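Long-range contacts in hypothetical protein (Geobacillus stearothermophilus, PDB 1SFS), which is of unknown function but belongs to the Rv2525c-like glycoside hydrolase family and may be a bacterial lysozyme: residues Val212-Tyr217 against Asn229-Arg234; Ile183-Pro188 against Gln202-Pro207; Trp30-Ala35 against Lys54-Tyr59. One frame throughout, in Å; residues are numbered along the deposited sequence. Where two conformers were deposited one is given.

Contact 1: Val212-Tyr217 against Asn229-Arg234; sequences VWVWQY and NLADRR
Three backbone hydrogen bonds join Val212-Tyr217 to Asn229-Arg234 as antiparallel partners. Trp215 and Leu230 exchange two of them as a hydrogen-bonded pair, Trp215 N to Leu230 O at 2.8 Å and Leu230 N to Trp215 O at 2.9 Å; the third runs from Asp232 N to Trp213 O.

In one of its two conformers Arg234 folds back on Asp232 side-on, NE to OD1 at 3.0 Å and NH2 to OD2 at 2.9 Å, and OD1 also accepts Arg234 N, closing an Asx turn. Trp213 CG lies anti to the carbonyl carbon (chi1 -67°), which lays the indole face against this salt-bridged pair: Arg234 CB stands 3.7 Å from the centroid of the Trp213 six-membered ring in a CH-pi contact, and the guanidinium sits above NE1, its plane 25° from the ring's. With an alanine for Trp213 the pair would probably lose the flat face it lies on, leaving a gap under Arg234 CB and the guanidinium.

Apolar contacts centre on Leu230, whose CD1 meets Trp215 CZ3 at 3.9 Å while CG touches Tyr217 CE2. On the face of Val214 and Ala231, Asn229 OD1 lies 3.1 Å from Gln216 CB and accepts from Trp184 NE1, while ND2 donates to Asp33 OD2.

The hairpin of strands 211-218 and 227-231 closes the sheet: strand 211-218 bonds to strand 182-185, and Asn229 pairs with Gly31 of strand 29-33.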
loop_
_atom_site.group_PDB
_atom_site.type_symbol
_atom_site.label_atom_id
_atom_site.label_comp_id
_atom_site.label_asym_id
_atom_site.label_seq_id
_atom_site.Cartn_x
_atom_site.Cartn_y
_atom_site.Cartn_z
ATOM N N VAL A 212 1.724 11.138 4.155
ATOM C CA VAL A 212 1.884 10.622 2.789
ATOM C C VAL A 212 3.309 10.102 2.664
ATOM O O VAL A 212 4.252 10.835 2.340
ATOM C CB VAL A 212 1.526 11.643 1.705
ATOM C CG1 VAL A 212 1.624 10.978 0.363
ATOM C CG2 VAL A 212 0.173 12.245 1.944
ATOM N N TRP A 213 3.492 8.835 3.002
ATOM C CA TRP A 213 4.789 8.225 3.177
ATOM C C TRP A 213 5.208 7.294 2.079
ATOM O O TRP A 213 6.309 6.766 2.126
ATOM C CB TRP A 213 4.883 7.491 4.521
ATOM C CG TRP A 213 4.848 8.391 5.720
ATOM C CD1 TRP A 213 4.811 9.744 5.774
ATOM C CD2 TRP A 213 4.843 7.890 7.075
ATOM N NE1 TRP A 213 4.799 10.136 7.122
ATOM C CE2 TRP A 213 4.808 9.022 7.914
ATOM C CE3 TRP A 213 4.862 6.595 7.614
ATOM C CZ2 TRP A 213 4.788 8.891 9.294
ATOM C CZ3 TRP A 213 4.847 6.466 8.999
ATOM C CH2 TRP A 213 4.812 7.603 9.755
ATOM N N VAL A 214 4.365 7.040 1.102
ATOM C CA VAL A 214 4.697 6.216 -0.051
ATOM C C VAL A 214 4.163 6.897 -1.289
ATOM O O VAL A 214 3.090 7.502 -1.239
ATOM C CB VAL A 214 4.168 4.765 0.037
ATOM C CG1 VAL A 214 5.080 3.825 -0.735
ATOM C CG2 VAL A 214 3.951 4.307 1.471
ATOM N N TRP A 215 4.846 6.746 -2.419
ATOM C CA TRP A 215 4.471 7.357 -3.669
ATOM C C TRP A 215 4.726 6.356 -4.803
ATOM O O TRP A 215 5.900 6.007 -5.052
ATOM C CB TRP A 215 5.302 8.618 -3.905
ATOM C CG TRP A 215 5.022 9.304 -5.192
ATOM C CD1 TRP A 215 3.875 9.353 -5.910
ATOM C CD2 TRP A 215 5.958 10.079 -5.955
ATOM N NE1 TRP A 215 4.036 10.090 -7.039
ATOM C CE2 TRP A 215 5.320 10.544 -7.096
ATOM C CE3 TRP A 215 7.309 10.391 -5.762
ATOM C CZ2 TRP A 215 5.971 11.325 -8.055
ATOM C CZ3 TRP A 215 7.967 11.161 -6.708
ATOM C CH2 TRP A 215 7.293 11.613 -7.830
ATOM N N GLN A 216 3.702 5.930 -5.497
ATOM C CA GLN A 216 3.846 5.112 -6.709
ATOM C C GLN A 216 4.045 6.100 -7.868
ATOM O O GLN A 216 3.080 6.690 -8.344
ATOM C CB GLN A 216 2.673 4.207 -6.912
ATOM C CG GLN A 216 2.943 3.144 -7.973
ATOM C CD GLN A 216 1.708 2.333 -8.184
ATOM O OE1 GLN A 216 0.704 2.901 -8.657
ATOM N NE2 GLN A 216 1.746 1.069 -7.816
ATOM N N TYR A 217 5.289 6.283 -8.289
ATOM C CA TYR A 217 5.568 7.265 -9.313
ATOM C C TYR A 217 5.552 6.716 -10.729
ATOM O O TYR A 217 5.576 7.490 -11.692
ATOM C CB TYR A 217 6.889 7.985 -9.014
ATOM C CG TYR A 217 8.115 7.171 -9.219
ATOM C CD1 TYR A 217 8.760 7.145 -10.432
ATOM C CD2 TYR A 217 8.736 6.467 -8.200
ATOM C CE1 TYR A 217 9.915 6.410 -10.634
ATOM C CE2 TYR A 217 9.880 5.729 -8.373
ATOM C CZ TYR A 217 10.495 5.703 -9.608
ATOM O OH TYR A 217 11.637 4.974 -9.774
ATOM N N ASN A 229 8.216 2.779 -6.780
ATOM C CA ASN A 229 7.767 3.600 -5.649
ATOM C C ASN A 229 8.947 4.278 -4.989
ATOM O O ASN A 229 10.089 3.798 -5.030
ATOM C CB ASN A 229 7.095 2.732 -4.596
ATOM C CG ASN A 229 5.874 2.033 -5.120
ATOM O OD1 ASN A 229 4.823 2.611 -5.253
ATOM N ND2 ASN A 229 6.015 0.735 -5.395
ATOM N N LEU A 230 8.641 5.366 -4.291
ATOM C CA LEU A 230 9.511 6.019 -3.351
ATOM C C LEU A 230 8.803 6.127 -2.005
ATOM O O LEU A 230 7.567 6.203 -1.964
ATOM C CB LEU A 230 9.946 7.392 -3.812
ATOM C CG LEU A 230 10.895 7.408 -5.020
ATOM C CD1 LEU A 230 10.866 8.772 -5.682
ATOM C CD2 LEU A 230 12.280 7.037 -4.576
ATOM N N ALA A 231 9.546 6.196 -0.934
ATOM C CA ALA A 231 8.963 6.290 0.416
ATOM C C ALA A 231 9.721 7.252 1.283
ATOM O O ALA A 231 10.931 7.440 1.148
ATOM C CB ALA A 231 8.916 4.935 1.090
ATOM N N ASP A 232 9.007 7.796 2.259
ATOM C CA ASP A 232 9.571 8.437 3.409
ATOM C C ASP A 232 10.157 7.347 4.311
ATOM O O ASP A 232 9.532 6.307 4.525
ATOM C CB ASP A 232 8.446 9.184 4.122
ATOM C CG ASP A 232 8.857 10.063 5.304
ATOM O OD1 ASP A 232 9.362 9.500 6.282
ATOM O OD2 ASP A 232 8.651 11.269 5.234
ATOM N N ARG A 233 11.374 7.547 4.839
ATOM C CA ARG A 233 12.024 6.466 5.622
ATOM C C ARG A 233 11.229 6.057 6.846
ATOM O O ARG A 233 11.377 4.941 7.363
ATOM C CB ARG A 233 13.458 6.891 5.976
ATOM C CG ARG A 233 14.402 5.730 6.259
ATOM C CD ARG A 233 15.861 6.116 6.492
ATOM N NE ARG A 233 16.772 5.499 5.513
ATOM C CZ ARG A 233 17.602 6.110 4.672
ATOM N NH1 ARG A 233 17.756 7.430 4.578
ATOM N NH2 ARG A 233 18.343 5.390 3.845
ATOM N N ARG A 234 10.234 6.989 7.409
ATOM C CA ARG A 234 9.401 6.555 8.518
ATOM C C ARG A 234 8.610 5.307 8.178
ATOM O O ARG A 234 8.224 4.518 9.056
ATOM C CB ARG A 234 8.473 7.714 8.992
ATOM C CG ARG A 234 9.250 8.804 9.737
ATOM C CD ARG A 234 8.360 10.012 9.992
ATOM N NE ARG A 234 8.137 10.745 8.757
ATOM C CZ ARG A 234 7.584 11.931 8.645
ATOM N NH1 ARG A 234 7.167 12.584 9.733
ATOM N NH2 ARG A 234 7.407 12.546 7.492
HETATM O O HOH W 1 6.384 12.772 3.644
#

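Contact 2: Ile183-Pro188 against Gln202-Pro207; sequences IWSAAP and QPAAPP
The proline-rich loop that follows strand 182-185 folds back over that strand's C-terminal end, bringing Gln202-Pro207 against Ile183-Pro188. One backbone hydrogen bond ties the two: Ala204 N gives its proton to Ala187 O at 2.8 Å, fairly straight at 159° but with the donor tilted 29° from the carbonyl plane. Ser185 stands beside this link. Its OG, anti to the backbone N with chi1 at 178°, is carried out toward the loop and comes 2.9 Å from Ala204 O and 3.1 Å from Ala187 O. The hydroxyl's single proton can serve either carbonyl, and the distances do not settle which.

The loop joins strand 182-185 to strand 211-218, neighbours that run parallel in what is probably the beta/alpha (TIM) barrel-like fold of glycoside hydrolase-like domains, and it makes the connection without the helix that commonly links such strands. Within Gln202-Pro207 it is mainly prolines and alanines that make the contact. Ala204 is central: its CB points toward Ile183-Pro188 and lies 4.0 Å from Ala187 CB, while the cis-linked Pro188 rests its CD 3.5 Å from Ala204 N. Pro203 CB meets Ser185 CB at 3.9 Å.

Farther along, Ile183 and Pro206 reach for each other tip to tip, Ile183 CD1 to Pro206 CG at 3.8 Å. Tyr167 of helix 163-173 touches both of these side chains, and Trp215 of strand 211-218 packs on Pro203 and bonds through NE1 to Pro188 O.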
loop_
_atom_site.group_PDB
_atom_site.type_symbol
_atom_site.label_atom_id
_atom_site.label_comp_id
_atom_site.label_asym_id
_atom_site.label_seq_id
_atom_site.Cartn_x
_atom_site.Cartn_y
_atom_site.Cartn_z
ATOM N N ILE A 183 -0.814 7.227 4.012
ATOM C CA ILE A 183 -1.210 7.203 2.621
ATOM C C ILE A 183 -0.025 6.831 1.719
ATOM O O ILE A 183 1.074 7.352 1.862
ATOM C CB ILE A 183 -1.832 8.554 2.191
ATOM C CG1 ILE A 183 -3.138 8.804 2.960
ATOM C CG2 ILE A 183 -2.067 8.622 0.693
ATOM C CD1 ILE A 183 -3.769 10.152 2.687
ATOM N N TRP A 184 -0.336 5.930 0.800
ATOM C CA TRP A 184 0.469 5.585 -0.356
ATOM C C TRP A 184 -0.232 6.222 -1.550
ATOM O O TRP A 184 -1.304 5.776 -1.951
ATOM C CB TRP A 184 0.559 4.058 -0.467
ATOM C CG TRP A 184 1.344 3.512 -1.621
ATOM C CD1 TRP A 184 2.040 4.154 -2.597
ATOM C CD2 TRP A 184 1.469 2.120 -1.875
ATOM N NE1 TRP A 184 2.618 3.236 -3.443
ATOM C CE2 TRP A 184 2.279 1.990 -3.040
ATOM C CE3 TRP A 184 0.982 0.989 -1.236
ATOM C CZ2 TRP A 184 2.604 0.742 -3.577
ATOM C CZ3 TRP A 184 1.300 -0.226 -1.778
ATOM C CH2 TRP A 184 2.100 -0.333 -2.930
ATOM N N SER A 185 0.350 7.302 -2.069
ATOM C CA SER A 185 -0.278 8.063 -3.125
ATOM C C SER A 185 0.099 7.542 -4.491
ATOM O O SER A 185 1.286 7.312 -4.769
ATOM C CB SER A 185 0.171 9.524 -3.001
ATOM O OG SER A 185 -0.415 10.253 -4.054
ATOM N N ALA A 186 -0.892 7.410 -5.365
ATOM C CA ALA A 186 -0.738 6.985 -6.736
ATOM C C ALA A 186 -0.669 8.118 -7.734
ATOM O O ALA A 186 -0.883 7.900 -8.919
ATOM C CB ALA A 186 -1.878 6.026 -7.099
ATOM N N ALA A 187 -0.311 9.322 -7.301
ATOM C CA ALA A 187 -0.192 10.470 -8.199
ATOM C C ALA A 187 0.866 11.419 -7.684
ATOM O O ALA A 187 1.062 11.494 -6.453
ATOM C CB ALA A 187 -1.532 11.238 -8.224
ATOM N N PRO A 188 1.485 12.202 -8.543
ATOM C CA PRO A 188 1.441 12.057 -10.009
ATOM C C PRO A 188 2.249 10.848 -10.427
ATOM O O PRO A 188 2.917 10.195 -9.605
ATOM C CB PRO A 188 2.083 13.378 -10.499
ATOM C CG PRO A 188 3.059 13.674 -9.420
ATOM C CD PRO A 188 2.419 13.265 -8.117
ATOM N N GLN A 202 7.895 13.593 -4.281
ATOM C CA GLN A 202 6.890 14.646 -4.435
ATOM C C GLN A 202 5.494 14.078 -4.690
ATOM O O GLN A 202 4.827 14.450 -5.687
ATOM C CB GLN A 202 7.301 15.658 -5.530
ATOM C CG GLN A 202 7.655 15.017 -6.822
ATOM C CD GLN A 202 8.449 15.773 -7.847
ATOM O OE1 GLN A 202 9.387 15.115 -8.283
ATOM N NE2 GLN A 202 8.098 16.986 -8.236
ATOM N N PRO A 203 4.982 13.197 -3.841
ATOM C CA PRO A 203 3.611 12.698 -4.097
ATOM C C PRO A 203 2.573 13.799 -3.964
ATOM O O PRO A 203 2.726 14.732 -3.149
ATOM C CB PRO A 203 3.406 11.706 -2.971
ATOM C CG PRO A 203 4.297 12.123 -1.889
ATOM C CD PRO A 203 5.522 12.663 -2.610
ATOM N N ALA A 204 1.492 13.624 -4.717
ATOM C CA ALA A 204 0.250 14.406 -4.452
ATOM C C ALA A 204 -0.324 13.972 -3.103
ATOM O O ALA A 204 -0.291 12.810 -2.737
ATOM C CB ALA A 204 -0.757 14.137 -5.535
ATOM N N ALA A 205 -0.922 14.915 -2.422
ATOM C CA ALA A 205 -1.525 14.684 -1.120
ATOM C C ALA A 205 -2.955 15.189 -1.108
ATOM O O ALA A 205 -3.291 16.101 -1.827
ATOM C CB ALA A 205 -0.735 15.454 -0.092
ATOM N N PRO A 206 -3.799 14.643 -0.232
ATOM C CA PRO A 206 -5.119 15.264 -0.048
ATOM C C PRO A 206 -4.966 16.614 0.584
ATOM O O PRO A 206 -3.940 16.929 1.177
ATOM C CB PRO A 206 -5.806 14.316 0.896
ATOM C CG PRO A 206 -4.706 13.698 1.669
ATOM C CD PRO A 206 -3.569 13.533 0.700
ATOM N N PRO A 207 -5.998 17.469 0.500
ATOM C CA PRO A 207 -5.882 18.852 0.985
ATOM C C PRO A 207 -6.142 18.993 2.463
ATOM O O PRO A 207 -6.772 19.978 2.844
ATOM C CB PRO A 207 -6.895 19.566 0.120
ATOM C CG PRO A 207 -7.950 18.582 -0.122
ATOM C CD PRO A 207 -7.245 17.270 -0.262
#

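Contact 3: Trp30-Ala35 against Lys54-Tyr59; sequences WGVDSA and KFWGRY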
loop_
_atom_site.group_PDB
_atom_site.type_symbol
_atom_site.label_atom_id
_atom_site.label_comp_id
_atom_site.label_asym_id
_atom_site.label_seq_id
_atom_site.Cartn_x
_atom_site.Cartn_y
_atom_site.Cartn_z
ATOM N N TRP A 30 13.734 3.789 -2.201
ATOM C CA TRP A 30 13.150 3.253 -3.434
ATOM C C TRP A 30 12.679 1.839 -3.246
ATOM O O TRP A 30 13.340 1.032 -2.564
ATOM C CB TRP A 30 14.213 3.332 -4.536
ATOM C CG TRP A 30 13.742 2.970 -5.925
ATOM C CD1 TRP A 30 13.140 3.785 -6.845
ATOM C CD2 TRP A 30 13.879 1.699 -6.539
ATOM N NE1 TRP A 30 12.880 3.098 -7.983
ATOM C CE2 TRP A 30 13.321 1.818 -7.842
ATOM C CE3 TRP A 30 14.424 0.473 -6.114
ATOM C CZ2 TRP A 30 13.308 0.742 -8.696
ATOM C CZ3 TRP A 30 14.399 -0.596 -6.985
ATOM C CH2 TRP A 30 13.856 -0.445 -8.250
ATOM N N GLY A 31 11.565 1.524 -3.880
ATOM C CA GLY A 31 11.033 0.170 -3.862
ATOM C C GLY A 31 10.096 -0.069 -5.010
ATOM O O GLY A 31 9.998 0.741 -5.919
ATOM N N VAL A 32 9.458 -1.247 -4.967
ATOM C CA VAL A 32 8.624 -1.675 -6.073
ATOM C C VAL A 32 7.350 -2.315 -5.531
ATOM O O VAL A 32 7.193 -2.454 -4.317
ATOM C CB VAL A 32 9.374 -2.685 -7.010
ATOM C CG1 VAL A 32 10.594 -2.004 -7.619
ATOM C CG2 VAL A 32 9.727 -3.964 -6.288
ATOM N N ASP A 33 6.441 -2.692 -6.401
ATOM C CA ASP A 33 5.310 -3.524 -6.028
ATOM C C ASP A 33 4.976 -4.407 -7.248
ATOM O O ASP A 33 5.303 -4.056 -8.387
ATOM C CB ASP A 33 4.101 -2.699 -5.550
ATOM C CG ASP A 33 3.526 -1.806 -6.589
ATOM O OD1 ASP A 33 2.767 -2.356 -7.456
ATOM O OD2 ASP A 33 3.809 -0.591 -6.587
ATOM N N SER A 34 4.310 -5.524 -6.986
ATOM C CA SER A 34 3.907 -6.402 -8.068
ATOM C C SER A 34 2.673 -7.203 -7.705
ATOM O O SER A 34 2.488 -7.652 -6.580
ATOM C CB SER A 34 5.041 -7.349 -8.444
ATOM O OG SER A 34 5.429 -8.213 -7.398
ATOM N N ALA A 35 1.865 -7.457 -8.737
ATOM C CA ALA A 35 0.744 -8.360 -8.630
ATOM C C ALA A 35 1.176 -9.804 -8.387
ATOM O O ALA A 35 0.527 -10.551 -7.694
ATOM C CB ALA A 35 -0.084 -8.285 -9.886
ATOM N N LYS A 54 14.059 -1.493 -1.441
ATOM C CA LYS A 54 14.080 -1.555 0.008
ATOM C C LYS A 54 12.762 -2.106 0.557
ATOM O O LYS A 54 12.716 -2.566 1.713
ATOM C CB LYS A 54 14.419 -0.215 0.628
ATOM C CG LYS A 54 15.698 0.382 0.122
ATOM C CD LYS A 54 16.879 -0.531 -0.142
ATOM C CE LYS A 54 18.137 0.113 -0.742
ATOM N NZ LYS A 54 17.935 0.722 -2.154
ATOM N N PHE A 55 11.726 -2.089 -0.255
ATOM C CA PHE A 55 10.421 -2.584 0.098
ATOM C C PHE A 55 9.756 -3.085 -1.168
ATOM O O PHE A 55 10.123 -2.661 -2.273
ATOM C CB PHE A 55 9.562 -1.555 0.838
ATOM C CG PHE A 55 9.303 -0.285 0.030
ATOM C CD1 PHE A 55 8.164 -0.190 -0.757
ATOM C CD2 PHE A 55 10.198 0.756 0.036
ATOM C CE1 PHE A 55 7.947 0.958 -1.507
ATOM C CE2 PHE A 55 9.965 1.922 -0.723
ATOM C CZ PHE A 55 8.834 2.018 -1.476
ATOM N N TRP A 56 8.788 -3.977 -0.976
ATOM C CA TRP A 56 8.116 -4.624 -2.112
ATOM C C TRP A 56 6.651 -4.758 -1.759
ATOM O O TRP A 56 6.290 -5.509 -0.836
ATOM C CB TRP A 56 8.780 -5.950 -2.429
ATOM C CG TRP A 56 8.484 -6.472 -3.823
ATOM C CD1 TRP A 56 7.272 -6.624 -4.421
ATOM C CD2 TRP A 56 9.457 -6.913 -4.782
ATOM N NE1 TRP A 56 7.432 -7.098 -5.694
ATOM C CE2 TRP A 56 8.744 -7.292 -5.931
ATOM C CE3 TRP A 56 10.842 -6.987 -4.786
ATOM C CZ2 TRP A 56 9.406 -7.773 -7.066
ATOM C CZ3 TRP A 56 11.490 -7.466 -5.911
ATOM C CH2 TRP A 56 10.763 -7.851 -7.029
ATOM N N GLY A 57 5.781 -4.046 -2.455
ATOM C CA GLY A 57 4.346 -4.122 -2.255
ATOM C C GLY A 57 3.792 -5.433 -2.824
ATOM O O GLY A 57 4.065 -5.779 -3.964
ATOM N N ARG A 58 3.033 -6.119 -1.999
ATOM C CA ARG A 58 2.471 -7.410 -2.333
ATOM C C ARG A 58 1.107 -7.558 -1.706
ATOM O O ARG A 58 0.771 -6.922 -0.710
ATOM C CB ARG A 58 3.383 -8.533 -1.824
ATOM C CG ARG A 58 4.679 -8.670 -2.607
ATOM C CD ARG A 58 4.453 -9.177 -4.053
ATOM N NE ARG A 58 3.921 -10.532 -3.981
ATOM C CZ ARG A 58 2.703 -10.921 -4.261
ATOM N NH1 ARG A 58 1.811 -10.093 -4.840
ATOM N NH2 ARG A 58 2.358 -12.160 -3.977
ATOM N N TYR A 59 0.300 -8.440 -2.289
ATOM C CA TYR A 59 -1.114 -8.576 -1.934
ATOM C C TYR A 59 -1.343 -9.645 -0.911
ATOM O O TYR A 59 -0.812 -10.759 -0.965
ATOM C CB TYR A 59 -1.942 -8.820 -3.231
ATOM C CG TYR A 59 -1.843 -7.629 -4.100
ATOM C CD1 TYR A 59 -0.794 -7.458 -5.001
ATOM C CD2 TYR A 59 -2.724 -6.556 -3.967
ATOM C CE1 TYR A 59 -0.675 -6.318 -5.766
ATOM C CE2 TYR A 59 -2.636 -5.426 -4.725
ATOM C CZ TYR A 59 -1.617 -5.287 -5.634
ATOM O OH TYR A 59 -1.456 -4.162 -6.391
HETATM O O HOH W 2 16.618 3.313 -1.747
HETATM O O HOH W 3 0.764 -4.089 -7.835
#
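Lys54 N opens the parallel pairing with a nearly straight hydrogen bond (171°) to Trp30 O; a water bridges Lys54 NZ, salt-bridged to Glu195 and bonded to Tyr52 O, to Trp30 N. Phe55 lays a ring face under Gly31 CA, 3.8 Å from the ring centroid in a CH-pi contact; a CB on Gly31 would clash with Phe55 O, which accepts Val32 N. Trp56 is met from two directions: Val32 CG2, set between backbone N and carbonyl carbon by chi1 of -62°, presses on the ring face 3.3 Å from Trp56 CD2, while Ser34 OG, also bonded to Gln36 O, takes the NE1 proton in the ring plane at 2.9 Å. Gly57 donates to Val32 O and accepts from Ser34 N, its CA 3.9 Å from Asp33 CA. Arg58 bends back to give NH1 to Ser34 O at 3.1 Å, and its NE forms a salt bridge with Glu74. Tyr59 brings its ring edge to Ser34 O, and a water links its OH to Asp33 OD1; Asp33 OD2 takes Asn229 ND2.

Helix 40-49 completes the beta-alpha-beta unit, its Leu42, Phe43 and Val46 packing on Trp56; strands 84-89 and 227-231 flank strands 29-33 and 55-59 in the sheet.

In the fold
All three contacts belong to one sheet whose first and last strands pair. Contact 1 sits between the others, its centre about 9 Å from that of contact 2 and about 11 Å from that of contact 3. Toward contact 2 the strands bond through Val214 O and Ser185 N at 2.9 Å. Toward contact 3 the sheet closes where Asn229 N meets Gly31 O, and Asn229 ND2 reaches Asp33 OD2 at 2.8 Å. That carboxylate also takes Gln216 NE2 and lies near Trp184, so residues of all three contacts gather around Asp33. Asp227 OD1 lies close to Asp33 OD1; these carboxylates could belong to an active site, as in glycoside hydrolases, though no catalytic residue is established.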